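Long-range contact in conserved hypothetical protein TM1158 (Thermotoga maritima, PDB 1O1Y), which probably acts as a class I glutamine amidotransferase, releasing ammonia from glutamine for transfer to an acceptor substrate: residues V146-G151 with L182-E187. Residues are numbered along the deposited sequence; the frame is centred on the assembly and turned at random.
Sequences VFQWHG and LQFHIE. With SO4 (sulfate ion), chain C.
Phe-147 and His-185 face each other as an antiparallel hydrogen-bonded pair, a single bridge that ties the loop 182-187 to strand 143-150. Phe-147 N gives its hydrogen to His-185 O at 3.1 Å, and His-185 N returns a shorter bond to Phe-147 O. Phe-147 O also lies at the edge of the His-185 imidazole, in its plane and 3.4 Å from His-185 CD2. His-185 CG is anti to the carbonyl carbon (chi1 -62°), which carries the imidazole alongside the bridge, and from there His-185 ND1 reaches Glu-187 OE2 at 2.6 Å, on the syn side but 26° out of the carboxylate plane, while His-185 NE2 bonds to the cysteinesulfonic acid at position 100. An oxidised cysteine joined to a histidine that has a glutamate two residues further on matches the Cys-His-Glu catalytic triad of class I glutamine amidotransferases, so the bridge probably helps to position the His-Glu part of the site. Further along the strand, the Gln-183 side chain lies flat over one face of His-150: amide and imidazole planes are 10° apart, and Gln-183 CG sits 3.6 Å from the His-150 ring centroid in a CH-pi contact. The His-150 ring is pinned at both nitrogens, ND1 by Asp-152 O and NE2 by Glu-122 OE1, and Gln-183 OE1 is held by Gln-104. Phe-184 instead packs against Val-146, whose CG2 comes within 3.5 Å of Phe-184 CB and lies obliquely to the aromatic ring. On the same CB rests the Gln-148 amide, steeply inclined to that ring, its NE2 bound to Gln-172. A water between the segments accepts from Trp-149 N and lies within hydrogen-bonding distance of Gln-148 OE1 and Gln-183 O. Where the strand ends, Gly-151 N is hydrogen-bonded to O1 and O2 of a sulfate, probably from the crystallisation liquor, which Asp-152 N also holds.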
loop_
_atom_site.group_PDB
_atom_site.type_symbol
_atom_site.label_atom_id
_atom_site.label_comp_id
_atom_site.label_asym_id
_atom_site.label_seq_id
_atom_site.Cartn_x
_atom_site.Cartn_y
_atom_site.Cartn_z
ATOM N N VAL A 146 -3.674 12.655 1.435
ATOM C CA VAL A 146 -2.779 11.530 1.212
ATOM C C VAL A 146 -2.090 11.621 -0.153
ATOM O O VAL A 146 -2.479 12.426 -1.050
ATOM C CB VAL A 146 -3.538 10.186 1.303
ATOM C CG1 VAL A 146 -4.208 10.040 2.632
ATOM C CG2 VAL A 146 -4.507 10.030 0.136
ATOM N N PHE A 147 -1.041 10.828 -0.315
ATOM C CA PHE A 147 -0.266 10.864 -1.559
ATOM C C PHE A 147 -0.690 9.718 -2.517
ATOM O O PHE A 147 -0.824 8.560 -2.131
ATOM C CB PHE A 147 1.205 10.762 -1.261
ATOM C CG PHE A 147 2.080 10.824 -2.466
ATOM C CD1 PHE A 147 2.134 11.961 -3.252
ATOM C CD2 PHE A 147 2.912 9.743 -2.775
ATOM C CE1 PHE A 147 3.003 12.001 -4.373
ATOM C CE2 PHE A 147 3.757 9.781 -3.855
ATOM C CZ PHE A 147 3.784 10.907 -4.669
ATOM N N GLN A 148 -0.929 10.086 -3.754
ATOM C CA GLN A 148 -1.442 9.177 -4.781
ATOM C C GLN A 148 -0.483 9.114 -5.931
ATOM O O GLN A 148 0.113 10.131 -6.346
ATOM C CB GLN A 148 -2.772 9.682 -5.358
ATOM C CG GLN A 148 -3.903 9.746 -4.323
ATOM C CD GLN A 148 -4.550 8.405 -4.062
ATOM O OE1 GLN A 148 -3.991 7.350 -4.385
ATOM N NE2 GLN A 148 -5.756 8.441 -3.469
ATOM N N TRP A 149 -0.353 7.932 -6.494
ATOM C CA TRP A 149 0.366 7.772 -7.732
ATOM C C TRP A 149 -0.194 6.567 -8.487
ATOM O O TRP A 149 0.412 5.507 -8.533
ATOM C CB TRP A 149 1.865 7.598 -7.486
ATOM C CG TRP A 149 2.690 7.942 -8.728
ATOM C CD1 TRP A 149 2.481 7.514 -10.004
ATOM C CD2 TRP A 149 3.824 8.820 -8.788
ATOM N NE1 TRP A 149 3.407 8.079 -10.849
ATOM C CE2 TRP A 149 4.255 8.865 -10.119
ATOM C CE3 TRP A 149 4.509 9.580 -7.847
ATOM C CZ2 TRP A 149 5.353 9.631 -10.520
ATOM C CZ3 TRP A 149 5.602 10.323 -8.248
ATOM C CH2 TRP A 149 6.003 10.345 -9.561
ATOM N N HIS A 150 -1.361 6.741 -9.101
ATOM C CA HIS A 150 -2.039 5.603 -9.726
ATOM C C HIS A 150 -2.937 6.060 -10.860
ATOM O O HIS A 150 -3.514 7.134 -10.816
ATOM C CB HIS A 150 -2.841 4.789 -8.687
ATOM C CG HIS A 150 -4.141 5.415 -8.289
ATOM N ND1 HIS A 150 -5.351 5.032 -8.841
ATOM C CD2 HIS A 150 -4.425 6.422 -7.427
ATOM C CE1 HIS A 150 -6.317 5.784 -8.337
ATOM N NE2 HIS A 150 -5.778 6.649 -7.493
ATOM N N GLY A 151 -3.069 5.174 -11.836
ATOM C CA GLY A 151 -3.989 5.315 -12.930
ATOM C C GLY A 151 -5.084 4.269 -12.931
ATOM O O GLY A 151 -6.080 4.467 -13.606
ATOM N N LEU A 182 -5.179 -0.402 0.500
ATOM C CA LEU A 182 -5.226 1.064 0.373
ATOM C C LEU A 182 -4.671 1.442 -0.970
ATOM O O LEU A 182 -3.584 1.044 -1.309
ATOM C CB LEU A 182 -4.398 1.732 1.485
ATOM C CG LEU A 182 -4.765 1.498 2.928
ATOM C CD1 LEU A 182 -3.816 2.297 3.856
ATOM C CD2 LEU A 182 -6.209 1.841 3.186
ATOM N N GLN A 183 -5.423 2.204 -1.752
ATOM C CA GLN A 183 -4.942 2.651 -3.044
ATOM C C GLN A 183 -3.783 3.669 -2.895
ATOM O O GLN A 183 -2.856 3.748 -3.733
ATOM C CB GLN A 183 -6.104 3.252 -3.822
ATOM C CG GLN A 183 -5.717 3.830 -5.160
ATOM C CD GLN A 183 -5.331 2.734 -6.133
ATOM O OE1 GLN A 183 -6.217 2.064 -6.668
ATOM N NE2 GLN A 183 -4.021 2.543 -6.358
ATOM N N PHE A 184 -3.860 4.447 -1.810
ATOM C CA PHE A 184 -3.018 5.604 -1.563
ATOM C C PHE A 184 -1.824 5.322 -0.617
ATOM O O PHE A 184 -1.738 4.250 0.049
ATOM C CB PHE A 184 -3.882 6.738 -0.993
ATOM C CG PHE A 184 -4.659 6.342 0.221
ATOM C CD1 PHE A 184 -5.988 5.894 0.110
ATOM C CD2 PHE A 184 -4.104 6.492 1.491
ATOM C CE1 PHE A 184 -6.698 5.516 1.248
ATOM C CE2 PHE A 184 -4.807 6.141 2.595
ATOM C CZ PHE A 184 -6.119 5.662 2.498
ATOM N N HIS A 185 -0.980 6.336 -0.478
ATOM C CA HIS A 185 0.241 6.251 0.313
ATOM C C HIS A 185 0.166 7.174 1.519
ATOM O O HIS A 185 -0.021 8.398 1.372
ATOM C CB HIS A 185 1.410 6.674 -0.564
ATOM C CG HIS A 185 1.611 5.784 -1.736
ATOM N ND1 HIS A 185 2.377 4.638 -1.682
ATOM C CD2 HIS A 185 1.119 5.852 -2.997
ATOM C CE1 HIS A 185 2.383 4.058 -2.875
ATOM N NE2 HIS A 185 1.626 4.771 -3.690
ATOM N N ILE A 186 0.341 6.589 2.708
ATOM C CA ILE A 186 0.570 7.348 3.917
ATOM C C ILE A 186 1.972 7.076 4.454
ATOM O O ILE A 186 2.338 7.600 5.526
ATOM C CB ILE A 186 -0.490 7.038 5.004
ATOM C CG1 ILE A 186 -0.422 5.595 5.488
ATOM C CG2 ILE A 186 -1.886 7.356 4.506
ATOM C CD1 ILE A 186 -1.426 5.248 6.634
ATOM N N GLU A 187 2.772 6.322 3.691
ATOM C CA GLU A 187 4.172 6.002 4.080
ATOM C C GLU A 187 5.225 6.863 3.431
ATOM O O GLU A 187 6.415 6.680 3.683
ATOM C CB GLU A 187 4.488 4.528 3.838
ATOM C CG GLU A 187 4.841 4.132 2.406
ATOM C CD GLU A 187 3.657 4.071 1.423
ATOM O OE1 GLU A 187 2.455 4.272 1.785
ATOM O OE2 GLU A 187 3.938 3.756 0.233
HETATM S S SO4 C . -1.230 2.186 -12.097
HETATM O O1 SO4 C . -0.727 3.423 -12.659
HETATM O O2 SO4 C . -2.314 2.332 -11.097
HETATM O O3 SO4 C . -0.094 1.602 -11.384
HETATM O O4 SO4 C . -1.642 1.224 -13.132
HETATM O O HOH W 1 -1.762 5.778 -5.311
#